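PDB 3FYM: putative uncharacterized protein from Staphylococcus aureus subsp. aureus Mu50, which probably binds DNA through an N-terminal soluble helix-turn-helix domain and is thought to be held at the membrane. Local coordinates for residues Lys2-Ala7 with Asn66-Ala71; Glu6-Arg11 with Gly52-Tyr57; Leu15-Thr20 with Ala58-Ile63. All coordinates share one frame; numbering follows the deposited sequence. Where two conformers were deposited one is given.

Contact 1. Residues Lys2-Ala7 with Asn66-Ala71; sequences KTVGEA and NQLIQA
A single leucine makes the whole of this contact from its side: L68, on helix 65-71, reaches across to V4 and A7, one turn apart on helix 4-14, and lays one methyl against each. CG of L68 stands anti to the backbone N (chi1 179°), which carries the fork of the side chain over to the other helix although its first bond does not aim there. CD2 of L68 then meets CG2 of V4 at 3.9 Å, the two side chains crossing at about a right angle, while CD1 of L68 lies 4.2 Å from CB of A7. L68 also touches I54 of helix 50-60. The start of helix 4-14 is tied down locally by a capping box: N of T3 donates to OE1 of E6 at 3.0 Å, approaching from above the carboxylate plane, and N of E6 returns a weak bond of 3.3 Å to OG1 of T3. Outside the box, E75 accepts from the backbone N of V4 and N39 from that of G5. The two helices therefore meet through methyl groups and van der Waals packing, whereas the polar bonds serve the helix start.

Contact 2. Residues Glu6-Arg11 with Gly52-Tyr57; sequences EALKGR and GFIRKY
Helices 4-14 and 50-60 run side by side in nearly the same direction here, with the axes of 6-11 and 52-57 inclined by 26° and no closer than 11.2 Å. Their nearest CA atoms, those of L8 and Y57, are 7.5 Å apart. That spacing is filled by large side chains, chiefly L8 from one helix and Y57 from the other, each starting toward the opposite segment. L8 lies over one face of the Y57 ring in a CH-pi contact: its CB sits 3.8 Å from the ring centroid, 19° off the normal, and is displaced toward the rim, 3.6 Å from CZ. The leucine fork continues back along the ring toward its root, CD2 of L8 meeting CD1 of Y57 at 3.8 Å and CD1 of L8 meeting CD2 of Y57 at 4.0 Å. CG of Y57 stands anti to the backbone N (chi1 -172°), which sends the ring across to helix 4-14 with its hydroxyl beside the backbone of L8 and K9. There OH of Y57 only packs against the helix; its hydrogen-bond partner is OE2 of E37, at the end of helix 30-37, so the buried phenol has a polar partner on a third helix. One turn before Y57, I54 adds its branch methyl, CG2, at 4.2 Å from CD1 of L8. This pairing lies near the centre of the helical domain. I36 of helix 30-37 touches both L8 and I54, L68 of helix 65-71 also meets both, and L22 of helix 19-26 packs on Y57, so all five helices converge on these three side chains.

Contact 3. Residues Leu15-Thr20 with Ala58-Ile63; sequences LGMTLT and ASVVNI
L15 and V61 make the closest approach, CD1 of the leucine resting 3.7 Å from CB of the valine and 3.9 Å from its CG1. A single branch of L15 does the touching, and the two side chains pass at a slant. M17 comes in beside it: its SD lies 4.3 Å from CG1 of V61, and its terminal CE is equally far from CG1 of V60. CG of M17 is anti to the backbone N (chi1 -174°) and the chain stays extended through chi2, bringing the sulfur across, before a turn at the last torsion (-67°) sets the methyl by V60. Behind these side chains stand two helix ends. Helix 4-14 finishes in a Schellman motif with G16 at positive phi, so L15 and M17 flank the turn and both still start toward 58-63. Helix 50-60 closes in the same way, with N62 at positive phi and N of I63 bonded to O of A58 at 2.9 Å. Farther out, R11 donates through NE to the carbonyl O of V61, R12 donates through NH2 to that of M17, and T18 caps the start of helix 19-26 through a weak bond to N of E21. L22 of that helix touches both M17 and V60. The contact thus joins the turn between helices 4-14 and 19-26 to the end of helix 50-60 by apolar packing, while of the two arginines of helix 4-14, R11 bonds across to the 58-63 side and R12 holds a carbonyl on its own side.

Contact 2 lies closest to the middle of the chain, with the centres of contacts 1 and 3 each about 8 Å from its own and about 14 Å from each other. Contacts 1 and 2 share helix 4-14, along with E6 and A7; contacts 2 and 3 share helix 50-60. The first segments follow as 2-7, 6-11, 15-20; their partners are 66-71, 52-57 and 58-63, so contact 1 spans the other two and contacts 2 and 3 interleave. Direct touches join the three: CD2 of L68 meets CD2 of L8 at 3.7 Å, and CB of L68 meets CG2 of I63 at 4.0 Å. Contact 1 brings the first and last helices together and contacts 2 and 3 pack inner parts of a compact all-helical domain, consistent with a helix-turn-helix DNA-binding fold.

Contact 1. Residues Lys2-Ala7 with Asn66-Ala71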
loop_
_atom_site.group_PDB
_atom_site.type_symbol
_atom_site.label_atom_id
_atom_site.label_comp_id
_atom_site.label_asym_id
_atom_site.label_seq_id
_atom_site.Cartn_x
_atom_site.Cartn_y
_atom_site.Cartn_z
ATOM N N LYS A 2 10.151 9.832 4.330
ATOM C CA LYS A 2 8.911 9.669 3.559
ATOM C C LYS A 2 7.994 8.702 4.326
ATOM O O LYS A 2 8.449 7.862 5.070
ATOM C CB LYS A 2 9.111 9.118 2.153
ATOM C CG LYS A 2 9.786 7.793 2.058
ATOM C CD LYS A 2 10.663 7.506 0.838
ATOM C CE LYS A 2 11.505 6.276 1.233
ATOM N NZ LYS A 2 12.642 5.957 0.333
ATOM N N THR A 3 6.697 8.838 4.099
ATOM C CA THR A 3 5.762 7.822 4.580
ATOM C C THR A 3 5.772 6.649 3.632
ATOM O O THR A 3 6.267 6.684 2.519
ATOM C CB THR A 3 4.355 8.417 4.630
ATOM O OG1 THR A 3 4.038 8.865 3.373
ATOM C CG2 THR A 3 4.205 9.595 5.541
ATOM N N VAL A 4 5.161 5.536 4.090
ATOM C CA VAL A 4 5.069 4.348 3.224
ATOM C C VAL A 4 4.274 4.680 1.980
ATOM O O VAL A 4 4.609 4.246 0.900
ATOM C CB VAL A 4 4.505 3.149 3.995
ATOM C CG1 VAL A 4 3.016 3.322 4.396
ATOM C CG2 VAL A 4 4.675 1.900 3.158
ATOM N N GLY A 5 3.205 5.468 2.114
ATOM C CA GLY A 5 2.386 5.775 0.942
ATOM C C GLY A 5 3.145 6.615 -0.050
ATOM O O GLY A 5 3.036 6.458 -1.280
ATOM N N GLU A 6 3.976 7.526 0.354
ATOM C CA GLU A 6 4.828 8.338 -0.475
ATOM C C GLU A 6 5.893 7.491 -1.118
ATOM O O GLU A 6 6.232 7.711 -2.298
ATOM C CB GLU A 6 5.494 9.465 0.330
ATOM C CG GLU A 6 4.538 10.537 0.781
ATOM C CD GLU A 6 5.046 11.467 1.862
ATOM O OE1 GLU A 6 6.083 11.261 2.506
ATOM O OE2 GLU A 6 4.333 12.454 2.070
ATOM N N ALA A 7 6.446 6.524 -0.386
ATOM C CA ALA A 7 7.435 5.620 -0.994
ATOM C C ALA A 7 6.805 4.862 -2.147
ATOM O O ALA A 7 7.378 4.706 -3.228
ATOM C CB ALA A 7 8.018 4.681 0.037
ATOM N N ASN A 66 8.587 -6.953 2.845
ATOM C CA ASN A 66 8.818 -7.074 4.270
ATOM C C ASN A 66 9.685 -5.937 4.816
ATOM O O ASN A 66 9.417 -5.415 5.890
ATOM C CB ASN A 66 9.448 -8.405 4.640
ATOM C CG ASN A 66 8.520 -9.578 4.510
ATOM O OD1 ASN A 66 7.290 -9.449 4.406
ATOM N ND2 ASN A 66 9.116 -10.752 4.556
ATOM N N GLN A 67 10.727 -5.582 4.076
ATOM C CA GLN A 67 11.609 -4.555 4.646
ATOM C C GLN A 67 10.984 -3.175 4.485
ATOM O O GLN A 67 11.243 -2.319 5.297
ATOM C CB GLN A 67 13.052 -4.618 4.249
ATOM C CG GLN A 67 13.203 -4.109 2.865
ATOM C CD GLN A 67 14.559 -4.378 2.174
ATOM O OE1 GLN A 67 15.400 -5.127 2.693
ATOM N NE2 GLN A 67 14.758 -3.897 0.982
ATOM N N LEU A 68 10.113 -2.928 3.471
ATOM C CA LEU A 68 9.350 -1.670 3.417
ATOM C C LEU A 68 8.452 -1.563 4.630
ATOM O O LEU A 68 8.407 -0.516 5.293
ATOM C CB LEU A 68 8.526 -1.650 2.129
ATOM C CG LEU A 68 7.644 -0.399 1.949
ATOM C CD1 LEU A 68 8.508 0.825 1.624
ATOM C CD2 LEU A 68 6.553 -0.601 0.892
ATOM N N ILE A 69 7.693 -2.618 4.902
ATOM C CA ILE A 69 6.771 -2.634 6.041
ATOM C C ILE A 69 7.534 -2.398 7.344
ATOM O O ILE A 69 7.134 -1.600 8.180
ATOM C CB ILE A 69 5.927 -3.918 6.010
ATOM C CG1 ILE A 69 4.988 -3.910 4.796
ATOM C CG2 ILE A 69 5.183 -4.130 7.322
ATOM C CD1 ILE A 69 4.560 -5.273 4.342
ATOM N N GLN A 70 8.667 -3.099 7.499
ATOM C CA GLN A 70 9.493 -2.941 8.695
ATOM C C GLN A 70 9.985 -1.498 8.868
ATOM O O GLN A 70 10.012 -0.984 9.956
ATOM C CB GLN A 70 10.686 -3.907 8.562
ATOM C CG GLN A 70 11.650 -3.856 9.682
ATOM C CD GLN A 70 12.765 -4.857 9.454
ATOM O OE1 GLN A 70 13.036 -5.860 10.174
ATOM N NE2 GLN A 70 13.488 -4.516 8.443
ATOM N N ALA A 71 10.367 -0.851 7.773
ATOM C CA ALA A 71 10.888 0.518 7.846
ATOM C C ALA A 71 9.795 1.526 8.195
ATOM O O ALA A 71 10.088 2.663 8.534
ATOM C CB ALA A 71 11.518 0.897 6.507
#

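Contact 2. Residues Glu6-Arg11 with Gly52-Tyr57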
loop_
_atom_site.group_PDB
_atom_site.type_symbol
_atom_site.label_atom_id
_atom_site.label_comp_id
_atom_site.label_asym_id
_atom_site.label_seq_id
_atom_site.Cartn_x
_atom_site.Cartn_y
_atom_site.Cartn_z
ATOM N N GLU A 6 3.976 7.526 0.354
ATOM C CA GLU A 6 4.828 8.338 -0.475
ATOM C C GLU A 6 5.893 7.491 -1.118
ATOM O O GLU A 6 6.232 7.711 -2.298
ATOM C CB GLU A 6 5.494 9.465 0.330
ATOM C CG GLU A 6 4.538 10.537 0.781
ATOM C CD GLU A 6 5.046 11.467 1.862
ATOM O OE1 GLU A 6 6.083 11.261 2.506
ATOM O OE2 GLU A 6 4.333 12.454 2.070
ATOM N N ALA A 7 6.446 6.524 -0.386
ATOM C CA ALA A 7 7.435 5.620 -0.994
ATOM C C ALA A 7 6.805 4.862 -2.147
ATOM O O ALA A 7 7.378 4.706 -3.228
ATOM C CB ALA A 7 8.018 4.681 0.037
ATOM N N LEU A 8 5.610 4.294 -1.915
ATOM C CA LEU A 8 4.913 3.528 -2.936
ATOM C C LEU A 8 4.543 4.386 -4.140
ATOM O O LEU A 8 4.810 4.037 -5.283
ATOM C CB LEU A 8 3.653 2.857 -2.331
ATOM C CG LEU A 8 3.944 1.735 -1.336
ATOM C CD1 LEU A 8 2.663 1.399 -0.605
ATOM C CD2 LEU A 8 4.525 0.503 -2.034
ATOM N N LYS A 9 3.922 5.519 -3.863
ATOM C CA LYS A 9 3.492 6.444 -4.945
ATOM C C LYS A 9 4.684 6.911 -5.750
ATOM O O LYS A 9 4.604 7.017 -6.969
ATOM C CB LYS A 9 2.716 7.605 -4.362
ATOM C CG LYS A 9 2.130 8.566 -5.398
ATOM C CD LYS A 9 1.328 9.673 -4.782
ATOM C CE LYS A 9 0.647 10.556 -5.802
ATOM N NZ LYS A 9 -0.216 11.541 -5.116
ATOM N N GLY A 10 5.776 7.264 -5.087
ATOM C CA GLY A 10 6.949 7.722 -5.759
ATOM C C GLY A 10 7.425 6.692 -6.759
ATOM O O GLY A 10 7.797 6.977 -7.915
ATOM N N ARG A 11 7.503 5.421 -6.341
ATOM C CA ARG A 11 7.893 4.356 -7.204
ATOM C C ARG A 11 6.930 4.174 -8.376
ATOM O O ARG A 11 7.366 4.015 -9.521
ATOM C CB ARG A 11 8.018 3.054 -6.425
ATOM C CG ARG A 11 8.350 1.832 -7.257
ATOM C CD ARG A 11 9.679 1.914 -7.962
ATOM N NE ARG A 11 9.882 0.640 -8.701
ATOM C CZ ARG A 11 10.921 0.334 -9.466
ATOM N NH1 ARG A 11 11.885 1.243 -9.616
ATOM N NH2 ARG A 11 10.971 -0.836 -10.088
ATOM N N GLY A 52 -1.592 -6.161 3.926
ATOM C CA GLY A 52 -1.729 -6.945 2.726
ATOM C C GLY A 52 -1.860 -6.093 1.467
ATOM O O GLY A 52 -1.331 -6.492 0.409
ATOM N N PHE A 53 -2.535 -4.979 1.550
ATOM C CA PHE A 53 -2.613 -4.059 0.404
ATOM C C PHE A 53 -1.238 -3.490 0.072
ATOM O O PHE A 53 -0.849 -3.409 -1.107
ATOM C CB PHE A 53 -3.590 -2.942 0.644
ATOM C CG PHE A 53 -5.032 -3.295 0.697
ATOM C CD1 PHE A 53 -5.943 -2.461 1.297
ATOM C CD2 PHE A 53 -5.532 -4.427 0.127
ATOM C CE1 PHE A 53 -7.300 -2.682 1.254
ATOM C CE2 PHE A 53 -6.913 -4.654 0.086
ATOM C CZ PHE A 53 -7.783 -3.790 0.667
ATOM N N ILE A 54 -0.518 -3.022 1.095
ATOM C CA ILE A 54 0.847 -2.512 0.876
ATOM C C ILE A 54 1.704 -3.577 0.229
ATOM O O ILE A 54 2.486 -3.286 -0.672
ATOM C CB ILE A 54 1.430 -2.019 2.212
ATOM C CG1 ILE A 54 0.766 -0.708 2.658
ATOM C CG2 ILE A 54 2.942 -1.829 2.128
ATOM C CD1 ILE A 54 1.021 -0.358 4.099
ATOM N N ARG A 55 1.611 -4.802 0.708
ATOM C CA ARG A 55 2.404 -5.912 0.188
ATOM C C ARG A 55 2.131 -6.162 -1.293
ATOM O O ARG A 55 3.066 -6.353 -2.083
ATOM C CB ARG A 55 2.121 -7.164 1.011
ATOM C CG ARG A 55 2.832 -8.394 0.625
ATOM C CD ARG A 55 2.530 -9.562 1.576
ATOM N NE ARG A 55 2.928 -9.200 2.963
ATOM C CZ ARG A 55 4.190 -9.229 3.386
ATOM N NH1 ARG A 55 4.451 -8.843 4.594
ATOM N NH2 ARG A 55 5.156 -9.633 2.600
ATOM N N LYS A 56 0.860 -6.165 -1.675
ATOM C CA LYS A 56 0.543 -6.422 -3.068
ATOM C C LYS A 56 1.020 -5.277 -3.948
ATOM O O LYS A 56 1.559 -5.497 -5.034
ATOM C CB LYS A 56 -0.961 -6.660 -3.195
ATOM C CG LYS A 56 -1.349 -7.058 -4.602
ATOM C CD LYS A 56 -0.667 -8.321 -5.086
ATOM C CE LYS A 56 -1.137 -8.756 -6.460
ATOM N NZ LYS A 56 -0.625 -10.129 -6.750
ATOM N N TYR A 57 0.795 -4.032 -3.510
ATOM C CA TYR A 57 1.302 -2.862 -4.221
ATOM C C TYR A 57 2.802 -2.996 -4.415
ATOM O O TYR A 57 3.334 -2.904 -5.535
ATOM C CB TYR A 57 0.828 -1.627 -3.484
ATOM C CG TYR A 57 1.036 -0.276 -4.075
ATOM C CD1 TYR A 57 2.068 0.072 -4.949
ATOM C CD2 TYR A 57 0.184 0.759 -3.715
ATOM C CE1 TYR A 57 2.242 1.306 -5.444
ATOM C CE2 TYR A 57 0.341 2.053 -4.205
ATOM C CZ TYR A 57 1.367 2.340 -5.060
ATOM O OH TYR A 57 1.584 3.556 -5.596
#

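Contact 3. Residues Leu15-Thr20 with Ala58-Ile63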
loop_
_atom_site.group_PDB
_atom_site.type_symbol
_atom_site.label_atom_id
_atom_site.label_comp_id
_atom_site.label_asym_id
_atom_site.label_seq_id
_atom_site.Cartn_x
_atom_site.Cartn_y
_atom_site.Cartn_z
ATOM N N LEU A 15 7.908 4.678 -12.403
ATOM C CA LEU A 15 7.626 3.650 -13.391
ATOM C C LEU A 15 6.705 4.195 -14.481
ATOM O O LEU A 15 6.481 3.463 -15.468
ATOM C CB LEU A 15 6.983 2.439 -12.750
ATOM C CG LEU A 15 7.916 1.590 -11.861
ATOM C CD1 LEU A 15 7.088 0.611 -11.028
ATOM C CD2 LEU A 15 8.951 0.901 -12.695
ATOM N N GLY A 16 6.147 5.399 -14.309
ATOM C CA GLY A 16 5.182 5.923 -15.247
ATOM C C GLY A 16 3.878 5.157 -15.217
ATOM O O GLY A 16 3.109 5.207 -16.149
ATOM N N MET A 17 3.582 4.453 -14.127
ATOM C CA MET A 17 2.405 3.633 -13.991
ATOM C C MET A 17 1.222 4.441 -13.457
ATOM O O MET A 17 1.302 5.132 -12.483
ATOM C CB MET A 17 2.722 2.447 -13.068
ATOM C CG MET A 17 1.599 1.424 -12.953
ATOM S SD MET A 17 1.903 0.098 -11.781
ATOM C CE MET A 17 3.255 -0.740 -12.638
ATOM N N THR A 18 0.084 4.293 -14.152
ATOM C CA THR A 18 -1.130 5.001 -13.669
ATOM C C THR A 18 -1.815 4.157 -12.581
ATOM O O THR A 18 -1.567 2.967 -12.405
ATOM C CB THR A 18 -2.088 5.333 -14.765
ATOM O OG1 THR A 18 -2.444 4.059 -15.262
ATOM C CG2 THR A 18 -1.573 6.014 -15.983
ATOM N N LEU A 19 -2.683 4.825 -11.829
ATOM C CA LEU A 19 -3.562 4.155 -10.867
ATOM C C LEU A 19 -4.421 3.109 -11.528
ATOM O O LEU A 19 -4.646 2.066 -10.969
ATOM C CB LEU A 19 -4.395 5.136 -10.088
ATOM C CG LEU A 19 -3.637 5.963 -9.065
ATOM C CD1 LEU A 19 -4.492 7.150 -8.670
ATOM C CD2 LEU A 19 -3.242 5.128 -7.873
ATOM N N THR A 20 -4.870 3.427 -12.763
ATOM C CA THR A 20 -5.659 2.417 -13.462
ATOM C C THR A 20 -4.941 1.110 -13.688
ATOM O O THR A 20 -5.391 -0.002 -13.484
ATOM C CB THR A 20 -6.149 2.998 -14.833
ATOM O OG1 THR A 20 -6.869 4.192 -14.613
ATOM C CG2 THR A 20 -7.017 1.988 -15.556
ATOM N N ALA A 58 3.518 -3.160 -3.296
ATOM C CA ALA A 58 4.982 -3.247 -3.325
ATOM C C ALA A 58 5.439 -4.298 -4.307
ATOM O O ALA A 58 6.356 -4.108 -5.101
ATOM C CB ALA A 58 5.520 -3.497 -1.928
ATOM N N SER A 59 4.830 -5.487 -4.249
ATOM C CA SER A 59 5.291 -6.567 -5.121
ATOM C C SER A 59 5.103 -6.204 -6.571
ATOM O O SER A 59 5.996 -6.447 -7.402
ATOM C CB SER A 59 4.574 -7.868 -4.732
ATOM O OG SER A 59 3.244 -7.866 -5.188
ATOM N N VAL A 60 3.986 -5.566 -6.966
ATOM C CA VAL A 60 3.783 -5.173 -8.342
ATOM C C VAL A 60 4.818 -4.168 -8.828
ATOM O O VAL A 60 5.217 -4.206 -10.014
ATOM C CB VAL A 60 2.335 -4.618 -8.526
ATOM C CG1 VAL A 60 2.195 -3.880 -9.845
ATOM C CG2 VAL A 60 1.372 -5.781 -8.435
ATOM N N VAL A 61 5.266 -3.280 -7.975
ATOM C CA VAL A 61 6.190 -2.251 -8.339
ATOM C C VAL A 61 7.648 -2.585 -7.951
ATOM O O VAL A 61 8.528 -1.729 -7.968
ATOM C CB VAL A 61 5.794 -0.859 -7.833
ATOM C CG1 VAL A 61 4.439 -0.490 -8.419
ATOM C CG2 VAL A 61 5.790 -0.742 -6.321
ATOM N N ASN A 62 7.937 -3.832 -7.594
ATOM C CA ASN A 62 9.278 -4.355 -7.280
ATOM C C ASN A 62 9.978 -3.514 -6.204
ATOM O O ASN A 62 11.140 -3.071 -6.199
ATOM C CB ASN A 62 10.119 -4.593 -8.554
ATOM C CG ASN A 62 9.641 -5.766 -9.405
ATOM O OD1 ASN A 62 9.916 -6.985 -9.133
ATOM N ND2 ASN A 62 8.967 -5.405 -10.486
ATOM N N ILE A 63 9.168 -3.411 -5.138
ATOM C CA ILE A 63 9.685 -3.056 -3.853
ATOM C C ILE A 63 9.562 -4.274 -2.942
ATOM O O ILE A 63 8.471 -4.824 -2.805
ATOM C CB ILE A 63 8.958 -1.837 -3.244
ATOM C CG1 ILE A 63 9.219 -0.564 -4.062
ATOM C CG2 ILE A 63 9.363 -1.616 -1.793
ATOM C CD1 ILE A 63 8.369 0.613 -3.620
#